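Local coordinates for protein multisubunit Na+/H+ antiporter, B subunit (Anoxybacillus flavithermus, PDB 6Z16) that probably forms a membrane-embedded part of a multisubunit antiporter that exchanges sodium ions for protons across the cell membrane, at residues T10-V15 with V49-A54; N67-V72 with T129-E134; L94-K99 with L111-L116. One frame throughout, in Å; residues are numbered along the deposited sequence.

Interaction 1: residues T10-V15 with V49-A54. With PTY (phosphatidylethanolamine), chain C.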
loop_
_atom_site.group_PDB
_atom_site.type_symbol
_atom_site.label_atom_id
_atom_site.label_comp_id
_atom_site.label_asym_id
_atom_site.label_seq_id
_atom_site.Cartn_x
_atom_site.Cartn_y
_atom_site.Cartn_z
ATOM N N THR B 10 -15.373 25.496 -2.020
ATOM C CA THR B 10 -14.443 24.584 -1.367
ATOM C C THR B 10 -15.162 23.377 -0.771
ATOM O O THR B 10 -14.657 22.244 -0.854
ATOM C CB THR B 10 -13.638 25.317 -0.303
ATOM O OG1 THR B 10 -13.096 26.513 -0.869
ATOM C CG2 THR B 10 -12.474 24.455 0.121
ATOM N N THR B 11 -16.362 23.574 -0.212
ATOM C CA THR B 11 -17.096 22.406 0.251
ATOM C C THR B 11 -17.624 21.575 -0.914
ATOM O O THR B 11 -17.746 20.359 -0.768
ATOM C CB THR B 11 -18.225 22.794 1.216
ATOM O OG1 THR B 11 -18.720 21.614 1.856
ATOM C CG2 THR B 11 -19.387 23.457 0.509
ATOM N N THR B 12 -17.836 22.174 -2.091
ATOM C CA THR B 12 -18.172 21.387 -3.271
ATOM C C THR B 12 -16.986 20.545 -3.713
ATOM O O THR B 12 -17.148 19.365 -4.050
ATOM C CB THR B 12 -18.630 22.317 -4.394
ATOM O OG1 THR B 12 -19.771 23.059 -3.951
ATOM C CG2 THR B 12 -19.003 21.534 -5.634
ATOM N N ALA B 13 -15.783 21.126 -3.666
ATOM C CA ALA B 13 -14.572 20.400 -4.032
ATOM C C ALA B 13 -14.286 19.238 -3.092
ATOM O O ALA B 13 -13.770 18.209 -3.531
ATOM C CB ALA B 13 -13.378 21.350 -4.063
ATOM N N VAL B 14 -14.614 19.367 -1.802
ATOM C CA VAL B 14 -14.383 18.235 -0.901
ATOM C C VAL B 14 -15.592 17.320 -0.742
ATOM O O VAL B 14 -15.470 16.261 -0.110
ATOM C CB VAL B 14 -13.946 18.681 0.507
ATOM C CG1 VAL B 14 -12.684 19.514 0.431
ATOM C CG2 VAL B 14 -15.055 19.427 1.194
ATOM N N VAL B 15 -16.752 17.687 -1.283
ATOM C CA VAL B 15 -17.963 16.882 -1.140
ATOM C C VAL B 15 -18.233 16.054 -2.398
ATOM O O VAL B 15 -18.725 14.921 -2.305
ATOM C CB VAL B 15 -19.136 17.809 -0.735
ATOM C CG1 VAL B 15 -20.475 17.283 -1.137
ATOM C CG2 VAL B 15 -19.161 17.934 0.781
ATOM N N VAL B 49 -24.656 17.763 -10.840
ATOM C CA VAL B 49 -25.596 18.831 -10.486
ATOM C C VAL B 49 -24.995 19.753 -9.434
ATOM O O VAL B 49 -25.138 20.979 -9.507
ATOM C CB VAL B 49 -26.936 18.222 -10.019
ATOM C CG1 VAL B 49 -27.771 19.212 -9.241
ATOM C CG2 VAL B 49 -27.740 17.821 -11.200
ATOM N N LEU B 50 -24.309 19.176 -8.445
ATOM C CA LEU B 50 -23.643 19.985 -7.429
ATOM C C LEU B 50 -22.540 20.844 -8.039
ATOM O O LEU B 50 -22.379 22.020 -7.676
ATOM C CB LEU B 50 -23.086 19.080 -6.339
ATOM C CG LEU B 50 -22.380 19.795 -5.195
ATOM C CD1 LEU B 50 -23.318 20.728 -4.465
ATOM C CD2 LEU B 50 -21.822 18.773 -4.252
ATOM N N LEU B 51 -21.799 20.281 -8.998
ATOM C CA LEU B 51 -20.830 21.078 -9.749
ATOM C C LEU B 51 -21.497 22.180 -10.569
ATOM O O LEU B 51 -20.919 23.258 -10.743
ATOM C CB LEU B 51 -20.006 20.173 -10.659
ATOM C CG LEU B 51 -19.040 19.217 -9.970
ATOM C CD1 LEU B 51 -18.492 18.232 -10.971
ATOM C CD2 LEU B 51 -17.910 19.997 -9.342
ATOM N N LEU B 52 -22.705 21.928 -11.082
ATOM C CA LEU B 52 -23.458 22.961 -11.792
ATOM C C LEU B 52 -23.935 24.060 -10.859
ATOM O O LEU B 52 -24.052 25.217 -11.270
ATOM C CB LEU B 52 -24.670 22.357 -12.498
ATOM C CG LEU B 52 -24.469 21.499 -13.736
ATOM C CD1 LEU B 52 -25.767 20.836 -14.109
ATOM C CD2 LEU B 52 -24.001 22.381 -14.852
ATOM N N LEU B 53 -24.260 23.707 -9.621
ATOM C CA LEU B 53 -24.722 24.702 -8.665
ATOM C C LEU B 53 -23.577 25.553 -8.148
ATOM O O LEU B 53 -23.777 26.732 -7.842
ATOM C CB LEU B 53 -25.443 24.021 -7.506
ATOM C CG LEU B 53 -26.774 23.403 -7.907
ATOM C CD1 LEU B 53 -27.336 22.584 -6.779
ATOM C CD2 LEU B 53 -27.733 24.495 -8.291
ATOM N N ALA B 54 -22.376 24.987 -8.060
ATOM C CA ALA B 54 -21.234 25.773 -7.620
ATOM C C ALA B 54 -20.622 26.627 -8.728
ATOM O O ALA B 54 -19.877 27.563 -8.423
ATOM C CB ALA B 54 -20.167 24.851 -7.029
HETATM C C1 PTY C . -8.772 20.288 -1.436
HETATM C C2 PTY C . -3.427 22.414 -3.788
HETATM C C3 PTY C . -4.462 23.538 -3.591
HETATM O O4 PTY C . -7.879 19.902 -0.366
HETATM C C5 PTY C . -8.287 20.516 -3.908
HETATM C C6 PTY C . -8.274 19.622 -2.695
HETATM O O7 PTY C . -8.904 18.307 -2.912
HETATM C C8 PTY C . -10.244 18.163 -3.025
HETATM O O10 PTY C . -11.009 19.044 -3.314
HETATM C C11 PTY C . -10.648 16.751 -2.729
HETATM C C12 PTY C . -9.898 16.194 -1.528
HETATM C C13 PTY C . -10.800 15.603 -0.461
HETATM C C14 PTY C . -11.581 14.382 -0.907
HETATM C C15 PTY C . -12.378 13.741 0.216
HETATM C C16 PTY C . -11.513 13.250 1.362
HETATM C C17 PTY C . -12.294 12.770 2.576
HETATM C C18 PTY C . -13.163 11.549 2.320
HETATM C C19 PTY C . -13.891 11.041 3.555
HETATM C C20 PTY C . -12.968 10.678 4.707
HETATM C C30 PTY C . -8.350 19.955 0.878
HETATM C C31 PTY C . -7.303 19.536 1.865
HETATM O O30 PTY C . -9.465 20.300 1.157
HETATM C C32 PTY C . -7.007 18.043 1.829
HETATM C C33 PTY C . -8.192 17.202 2.270
HETATM C C34 PTY C . -7.817 15.798 2.722
HETATM C C35 PTY C . -8.957 15.054 3.395
HETATM C C36 PTY C . -8.537 13.755 4.059
HETATM C C37 PTY C . -7.521 13.937 5.175
HETATM P P1 PTY C . -6.997 22.728 -3.650
HETATM O O11 PTY C . -5.600 22.935 -2.929
HETATM O O12 PTY C . -6.895 23.334 -4.860
HETATM O O13 PTY C . -8.048 23.174 -2.841
HETATM O O14 PTY C . -7.069 21.288 -3.892
HETATM N N1 PTY C . -2.750 22.609 -5.071
#

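Interaction 2: residues N67-V72 with T129-E134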
loop_
_atom_site.group_PDB
_atom_site.type_symbol
_atom_site.label_atom_id
_atom_site.label_comp_id
_atom_site.label_asym_id
_atom_site.label_seq_id
_atom_site.Cartn_x
_atom_site.Cartn_y
_atom_site.Cartn_z
ATOM N N ASN B 67 -20.654 15.379 -24.260
ATOM C CA ASN B 67 -22.056 15.567 -24.602
ATOM C C ASN B 67 -22.821 14.287 -24.284
ATOM O O ASN B 67 -22.318 13.176 -24.474
ATOM C CB ASN B 67 -22.264 16.000 -26.061
ATOM C CG ASN B 67 -21.622 15.074 -27.077
ATOM O OD1 ASN B 67 -20.954 14.102 -26.744
ATOM N ND2 ASN B 67 -21.853 15.371 -28.347
ATOM N N TYR B 68 -24.029 14.453 -23.766
ATOM C CA TYR B 68 -24.737 13.369 -23.106
ATOM C C TYR B 68 -25.659 12.609 -24.044
ATOM O O TYR B 68 -26.110 11.508 -23.701
ATOM C CB TYR B 68 -25.512 13.942 -21.918
ATOM C CG TYR B 68 -24.593 14.563 -20.890
ATOM C CD1 TYR B 68 -23.973 13.783 -19.927
ATOM C CD2 TYR B 68 -24.322 15.928 -20.904
ATOM C CE1 TYR B 68 -23.121 14.339 -19.001
ATOM C CE2 TYR B 68 -23.468 16.492 -19.981
ATOM C CZ TYR B 68 -22.873 15.691 -19.033
ATOM O OH TYR B 68 -22.026 16.250 -18.109
ATOM N N LYS B 69 -25.922 13.166 -25.226
ATOM C CA LYS B 69 -26.706 12.468 -26.235
ATOM C C LYS B 69 -25.938 11.273 -26.785
ATOM O O LYS B 69 -26.509 10.192 -26.999
ATOM C CB LYS B 69 -27.090 13.463 -27.325
ATOM C CG LYS B 69 -27.993 14.558 -26.775
ATOM C CD LYS B 69 -28.446 15.568 -27.800
ATOM C CE LYS B 69 -27.665 16.866 -27.718
ATOM N NZ LYS B 69 -26.297 16.753 -28.274
ATOM N N TRP B 70 -24.624 11.428 -26.955
ATOM C CA TRP B 70 -23.802 10.275 -27.285
ATOM C C TRP B 70 -23.756 9.276 -26.140
ATOM O O TRP B 70 -23.678 8.077 -26.392
ATOM C CB TRP B 70 -22.389 10.703 -27.677
ATOM C CG TRP B 70 -22.305 11.390 -29.011
ATOM C CD1 TRP B 70 -23.336 11.673 -29.855
ATOM C CD2 TRP B 70 -21.114 11.814 -29.683
ATOM N NE1 TRP B 70 -22.868 12.285 -30.990
ATOM C CE2 TRP B 70 -21.505 12.376 -30.912
ATOM C CE3 TRP B 70 -19.757 11.788 -29.356
ATOM C CZ2 TRP B 70 -20.589 12.908 -31.814
ATOM C CZ3 TRP B 70 -18.848 12.316 -30.252
ATOM C CH2 TRP B 70 -19.268 12.869 -31.466
ATOM N N LEU B 71 -23.861 9.735 -24.889
ATOM C CA LEU B 71 -23.878 8.800 -23.765
ATOM C C LEU B 71 -25.132 7.943 -23.744
ATOM O O LEU B 71 -25.046 6.732 -23.501
ATOM C CB LEU B 71 -23.746 9.526 -22.432
ATOM C CG LEU B 71 -22.354 9.925 -21.992
ATOM C CD1 LEU B 71 -22.456 10.616 -20.660
ATOM C CD2 LEU B 71 -21.511 8.674 -21.882
ATOM N N VAL B 72 -26.304 8.542 -23.983
ATOM C CA VAL B 72 -27.521 7.732 -23.966
ATOM C C VAL B 72 -27.558 6.790 -25.165
ATOM O O VAL B 72 -27.972 5.625 -25.036
ATOM C CB VAL B 72 -28.788 8.609 -23.858
ATOM C CG1 VAL B 72 -28.793 9.338 -22.553
ATOM C CG2 VAL B 72 -28.912 9.608 -24.969
ATOM N N THR B 129 -30.574 12.549 -17.358
ATOM C CA THR B 129 -30.693 13.548 -16.300
ATOM C C THR B 129 -29.906 14.808 -16.637
ATOM O O THR B 129 -30.410 15.932 -16.468
ATOM C CB THR B 129 -30.222 12.954 -14.979
ATOM O OG1 THR B 129 -30.957 11.759 -14.710
ATOM C CG2 THR B 129 -30.478 13.916 -13.860
ATOM N N MET B 130 -28.706 14.644 -17.199
ATOM C CA MET B 130 -27.936 15.827 -17.554
ATOM C C MET B 130 -28.508 16.565 -18.756
ATOM O O MET B 130 -28.435 17.798 -18.783
ATOM C CB MET B 130 -26.477 15.463 -17.789
ATOM C CG MET B 130 -25.730 15.180 -16.504
ATOM S SD MET B 130 -25.892 16.578 -15.377
ATOM C CE MET B 130 -25.098 17.877 -16.320
ATOM N N ILE B 131 -29.095 15.852 -19.732
ATOM C CA ILE B 131 -29.749 16.508 -20.869
ATOM C C ILE B 131 -30.904 17.374 -20.393
ATOM O O ILE B 131 -31.013 18.541 -20.781
ATOM C CB ILE B 131 -30.224 15.475 -21.911
ATOM C CG1 ILE B 131 -29.071 14.917 -22.729
ATOM C CG2 ILE B 131 -31.209 16.087 -22.888
ATOM C CD1 ILE B 131 -29.454 13.656 -23.469
ATOM N N ILE B 132 -31.744 16.825 -19.502
ATOM C CA ILE B 132 -32.893 17.564 -18.973
ATOM C C ILE B 132 -32.441 18.822 -18.241
ATOM O O ILE B 132 -32.920 19.931 -18.522
ATOM C CB ILE B 132 -33.737 16.661 -18.056
ATOM C CG1 ILE B 132 -34.415 15.551 -18.859
ATOM C CG2 ILE B 132 -34.754 17.473 -17.288
ATOM C CD1 ILE B 132 -35.072 14.498 -18.004
ATOM N N ILE B 133 -31.449 18.682 -17.361
ATOM C CA ILE B 133 -31.077 19.796 -16.495
ATOM C C ILE B 133 -30.330 20.883 -17.268
ATOM O O ILE B 133 -30.661 22.071 -17.158
ATOM C CB ILE B 133 -30.288 19.270 -15.288
ATOM C CG1 ILE B 133 -31.250 18.450 -14.432
ATOM C CG2 ILE B 133 -29.671 20.409 -14.504
ATOM C CD1 ILE B 133 -30.613 17.609 -13.417
ATOM N N GLU B 134 -29.353 20.511 -18.100
ATOM C CA GLU B 134 -28.678 21.582 -18.821
ATOM C C GLU B 134 -29.431 22.027 -20.066
ATOM O O GLU B 134 -28.999 22.985 -20.706
ATOM C CB GLU B 134 -27.248 21.197 -19.209
ATOM C CG GLU B 134 -27.114 20.237 -20.373
ATOM C CD GLU B 134 -25.668 19.861 -20.645
ATOM O OE1 GLU B 134 -24.781 20.390 -19.943
ATOM O OE2 GLU B 134 -25.420 19.029 -21.544
#

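Interaction 3: residues L94-K99 with L111-L116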
loop_
_atom_site.group_PDB
_atom_site.type_symbol
_atom_site.label_atom_id
_atom_site.label_comp_id
_atom_site.label_asym_id
_atom_site.label_seq_id
_atom_site.Cartn_x
_atom_site.Cartn_y
_atom_site.Cartn_z
ATOM N N LEU B 94 -30.451 -12.064 -25.029
ATOM C CA LEU B 94 -30.131 -11.780 -23.619
ATOM C C LEU B 94 -30.173 -13.054 -22.764
ATOM O O LEU B 94 -31.010 -13.218 -21.881
ATOM C CB LEU B 94 -31.053 -10.708 -23.015
ATOM C CG LEU B 94 -31.057 -9.264 -23.488
ATOM C CD1 LEU B 94 -32.272 -8.570 -22.948
ATOM C CD2 LEU B 94 -29.833 -8.563 -22.979
ATOM N N THR B 95 -29.231 -13.955 -23.050
ATOM C CA THR B 95 -29.075 -15.197 -22.297
ATOM C C THR B 95 -28.140 -15.040 -21.097
ATOM O O THR B 95 -28.357 -15.692 -20.065
ATOM C CB THR B 95 -28.588 -16.302 -23.240
ATOM O OG1 THR B 95 -29.502 -16.403 -24.333
ATOM C CG2 THR B 95 -28.546 -17.659 -22.568
ATOM N N HIS B 96 -27.145 -14.148 -21.196
ATOM C CA HIS B 96 -26.303 -13.687 -20.081
ATOM C C HIS B 96 -25.494 -14.822 -19.441
ATOM O O HIS B 96 -25.749 -15.253 -18.318
ATOM C CB HIS B 96 -27.128 -12.944 -19.023
ATOM C CG HIS B 96 -27.546 -11.570 -19.438
ATOM N ND1 HIS B 96 -28.486 -10.840 -18.748
ATOM C CD2 HIS B 96 -27.134 -10.784 -20.458
ATOM C CE1 HIS B 96 -28.646 -9.668 -19.333
ATOM N NE2 HIS B 96 -27.836 -9.608 -20.372
ATOM N N ALA B 97 -24.519 -15.308 -20.204
ATOM C CA ALA B 97 -23.462 -16.148 -19.657
ATOM C C ALA B 97 -22.283 -15.271 -19.224
ATOM O O ALA B 97 -22.367 -14.041 -19.225
ATOM C CB ALA B 97 -23.045 -17.205 -20.674
ATOM N N TYR B 98 -21.164 -15.890 -18.851
ATOM C CA TYR B 98 -20.003 -15.146 -18.382
ATOM C C TYR B 98 -19.136 -14.690 -19.550
ATOM O O TYR B 98 -19.273 -15.157 -20.682
ATOM C CB TYR B 98 -19.165 -15.989 -17.428
ATOM C CG TYR B 98 -19.828 -16.267 -16.107
ATOM C CD1 TYR B 98 -19.803 -15.325 -15.085
ATOM C CD2 TYR B 98 -20.477 -17.469 -15.879
ATOM C CE1 TYR B 98 -20.409 -15.575 -13.873
ATOM C CE2 TYR B 98 -21.087 -17.730 -14.672
ATOM C CZ TYR B 98 -21.051 -16.782 -13.674
ATOM O OH TYR B 98 -21.657 -17.044 -12.471
ATOM N N LYS B 99 -18.215 -13.773 -19.259
ATOM C CA LYS B 99 -17.368 -13.205 -20.299
ATOM C C LYS B 99 -16.048 -12.752 -19.698
ATOM O O LYS B 99 -16.028 -12.126 -18.633
ATOM C CB LYS B 99 -18.067 -12.031 -20.984
ATOM C CG LYS B 99 -17.352 -11.450 -22.186
ATOM C CD LYS B 99 -18.199 -10.365 -22.834
ATOM C CE LYS B 99 -17.581 -9.857 -24.126
ATOM N NZ LYS B 99 -16.317 -9.102 -23.896
ATOM N N LEU B 111 -16.497 -11.766 -15.756
ATOM C CA LEU B 111 -17.665 -11.119 -15.185
ATOM C C LEU B 111 -18.938 -11.637 -15.837
ATOM O O LEU B 111 -18.936 -12.079 -16.989
ATOM C CB LEU B 111 -17.561 -9.590 -15.312
ATOM C CG LEU B 111 -17.322 -8.936 -16.675
ATOM C CD1 LEU B 111 -18.610 -8.592 -17.409
ATOM C CD2 LEU B 111 -16.452 -7.696 -16.517
ATOM N N HIS B 112 -20.027 -11.569 -15.080
ATOM C CA HIS B 112 -21.345 -11.898 -15.588
ATOM C C HIS B 112 -21.839 -10.734 -16.435
ATOM O O HIS B 112 -21.666 -9.573 -16.065
ATOM C CB HIS B 112 -22.285 -12.166 -14.416
ATOM C CG HIS B 112 -23.548 -12.870 -14.785
ATOM N ND1 HIS B 112 -24.669 -12.206 -15.230
ATOM C CD2 HIS B 112 -23.879 -14.182 -14.744
ATOM C CE1 HIS B 112 -25.630 -13.080 -15.463
ATOM N NE2 HIS B 112 -25.175 -14.286 -15.177
ATOM N N THR B 113 -22.439 -11.038 -17.586
ATOM C CA THR B 113 -22.736 -9.985 -18.554
ATOM C C THR B 113 -23.998 -9.193 -18.249
ATOM O O THR B 113 -24.355 -8.315 -19.041
ATOM C CB THR B 113 -22.846 -10.554 -19.966
ATOM O OG1 THR B 113 -23.819 -11.597 -19.984
ATOM C CG2 THR B 113 -21.534 -11.093 -20.423
ATOM N N ALA B 114 -24.678 -9.462 -17.137
ATOM C CA ALA B 114 -25.746 -8.573 -16.701
ATOM C C ALA B 114 -25.201 -7.249 -16.177
ATOM O O ALA B 114 -25.938 -6.256 -16.128
ATOM C CB ALA B 114 -26.592 -9.264 -15.636
ATOM N N VAL B 115 -23.917 -7.213 -15.819
ATOM C CA VAL B 115 -23.302 -5.997 -15.310
ATOM C C VAL B 115 -23.082 -4.988 -16.433
ATOM O O VAL B 115 -23.202 -3.780 -16.218
ATOM C CB VAL B 115 -22.003 -6.372 -14.573
ATOM C CG1 VAL B 115 -21.317 -5.153 -13.971
ATOM C CG2 VAL B 115 -22.307 -7.402 -13.499
ATOM N N LEU B 116 -22.804 -5.446 -17.657
ATOM C CA LEU B 116 -22.721 -4.499 -18.769
ATOM C C LEU B 116 -24.094 -3.994 -19.190
ATOM O O LEU B 116 -24.213 -2.865 -19.689
ATOM C CB LEU B 116 -21.986 -5.112 -19.959
ATOM C CG LEU B 116 -20.491 -4.784 -20.058
ATOM C CD1 LEU B 116 -19.682 -5.422 -18.960
ATOM C CD2 LEU B 116 -19.942 -5.169 -21.425
#

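Interaction 1: residues T10-V15 with V49-A54
Thr12 meets three side chains of the partner helix: Leu50, Leu51 and Ala54. Its methyl CG2 and the isobutyl group of Leu50 reach toward each other tip to tip, with Thr12 CG2 3.8 Å from Leu50 CG, while the outer methyl Leu51 CD2 comes in at 4.2 Å from Thr12 CG2. Ala54 CB lies against both branches of the threonine, standing 3.6 Å from Thr12 OG1. One turn further along, the side chain of Val15 crosses that of Leu50 at about a right angle, Val15 CG1 lying 3.7 Å from Leu50 CD2. With chi1 at -179°, Leu50 CG stands anti to its own backbone N, which brings CG up to Thr12 CG2 and lets CD2 reach Val15. This is the antiparallel packing of two neighbouring membrane helices, 6-28 and 37-54; in these short segments the axes approach to 10.1 Å and run 165° apart. Thr12 and Ala54 have the nearest CA atoms of the two segments, and a side chain of a single methyl lets Thr12 sit against it. The contacts across the pair are van der Waals; the threonine hydroxyl has its partner in its own helix. Thr12 OG1 sits beside its backbone N (chi1 -59°) and hydrogen-bonds to Leu8 O, one turn earlier; this buried polar atom is thereby satisfied, and the bond would hold CG2 turned toward Leu50. Leu50 also packs on Thr16 and Ile19, further along the same partner helix, and on Phe69 of a neighbouring subunit. Away from the partner helix, Ala13 and Val14 border a bound phosphatidylethanolamine at its two ester groups. Ala13 CB is 3.4 Å from the lipid carbonyl oxygen O10, and Val14 CG1 lies 3.4 Å from the other carbonyl oxygen, O30.

Interaction 2: residues N67-V72 with T129-E134
Tyr68, near the start of helix 68-88, packs on Met130, Ile131 and Glu134 of helix 114-137, an antiparallel pair of membrane helices whose segment axes pass 9.8 Å apart. Its CB is met first by Ile131 CG1, at 3.8 Å. Beyond CB the ring turns one face to Met130, whose CB lies 3.5 Å from the Tyr68 ring centroid and almost on the ring normal, a CH-pi contact. Toward the outer end, Tyr68 CE1 meets Met130 CG at 3.7 Å. Bent at chi2 and chi3, the methionine chain lifts SD off the face into an oblique Met-aromatic contact and brings CE back to the hydroxyl. On the edge the neighbour is a carboxylate: Glu134 OE2 stands near the ring plane, 3.4 Å from Tyr68 CD2, with the carboxylate plane turned 70° from the ring. Glu134 is poorly ordered, and its other oxygen makes a long, weak ion pair with Arg61. On the next residue, the Lys69 and Ile131 side chains cross at about a right angle, Ile131 CD1 3.7 Å from Lys69 CG; Tyr808 of a neighbouring subunit packs on that lysine as well. At the tip of the tyrosine, Tyr68 OH lies 3.9 Å from Met130 CE.

Interaction 3: residues L94-K99 with L111-L116
Ala97 O is gripped twice by Thr113: the hydroxyl OG1 donates to it at 2.9 Å, lying in the carbonyl plane, and Thr113 N adds a weak bond at 3.4 Å. This double hold closes the open end of a beta hairpin, strands 98-101 and 109-112, just before the chain enters helix 114-137. Thr113 OG1 sits between its backbone N and carbonyl carbon (chi1 55°), which places it by Ala97 O while CG2 turns to Lys99 CB. In the adjoining, non-hydrogen-bonded pair, His112 turns its ring edge into the face of Tyr98, a T-shaped contact with planes at 89° and centroids of the Tyr98 and His112 rings 5.2 Å apart. Lys99 and Leu111 form the following, hydrogen-bonded antiparallel pair, with Leu111 N to Lys99 O the straighter of its two bonds (166° at the hydrogen). Ala114 CA lies over one face of the His96 ring, 4.2 Å from its centroid, in a CH-pi contact. With an alanine at His96 the ring is gone, which is likely to open a gap between Ala114, Thr113 and Val786 of a neighbouring subunit. At the turn into the helix, His112 ND1 accepts a weak capping bond from Ala114 N, 3.3 Å.

How the interactions relate
Interactions 1 and 2 are buried helix-to-helix contacts built mainly from apolar side chains, but interaction 2 sets a ring face against methionine where interaction 1 has aliphatic groups and a threonine. Interaction 3 is partly exposed and relies on backbone hydrogen bonds, a threonine hydroxyl and one T-shaped aromatic pair. The first two touch directly: Val49 CG2 reaches Ile133 CD1 at 3.6 Å, and Leu52 packs on Met130 and Ile133, so helix 37-54 bridges helices 6-28 and 114-137. Interactions 2 and 3 share helix 114-137, one near its C-terminal end and the other at its start. The hairpin of interaction 3 lies in the connection between helices 68-88 and 114-137, which interaction 2 brings together.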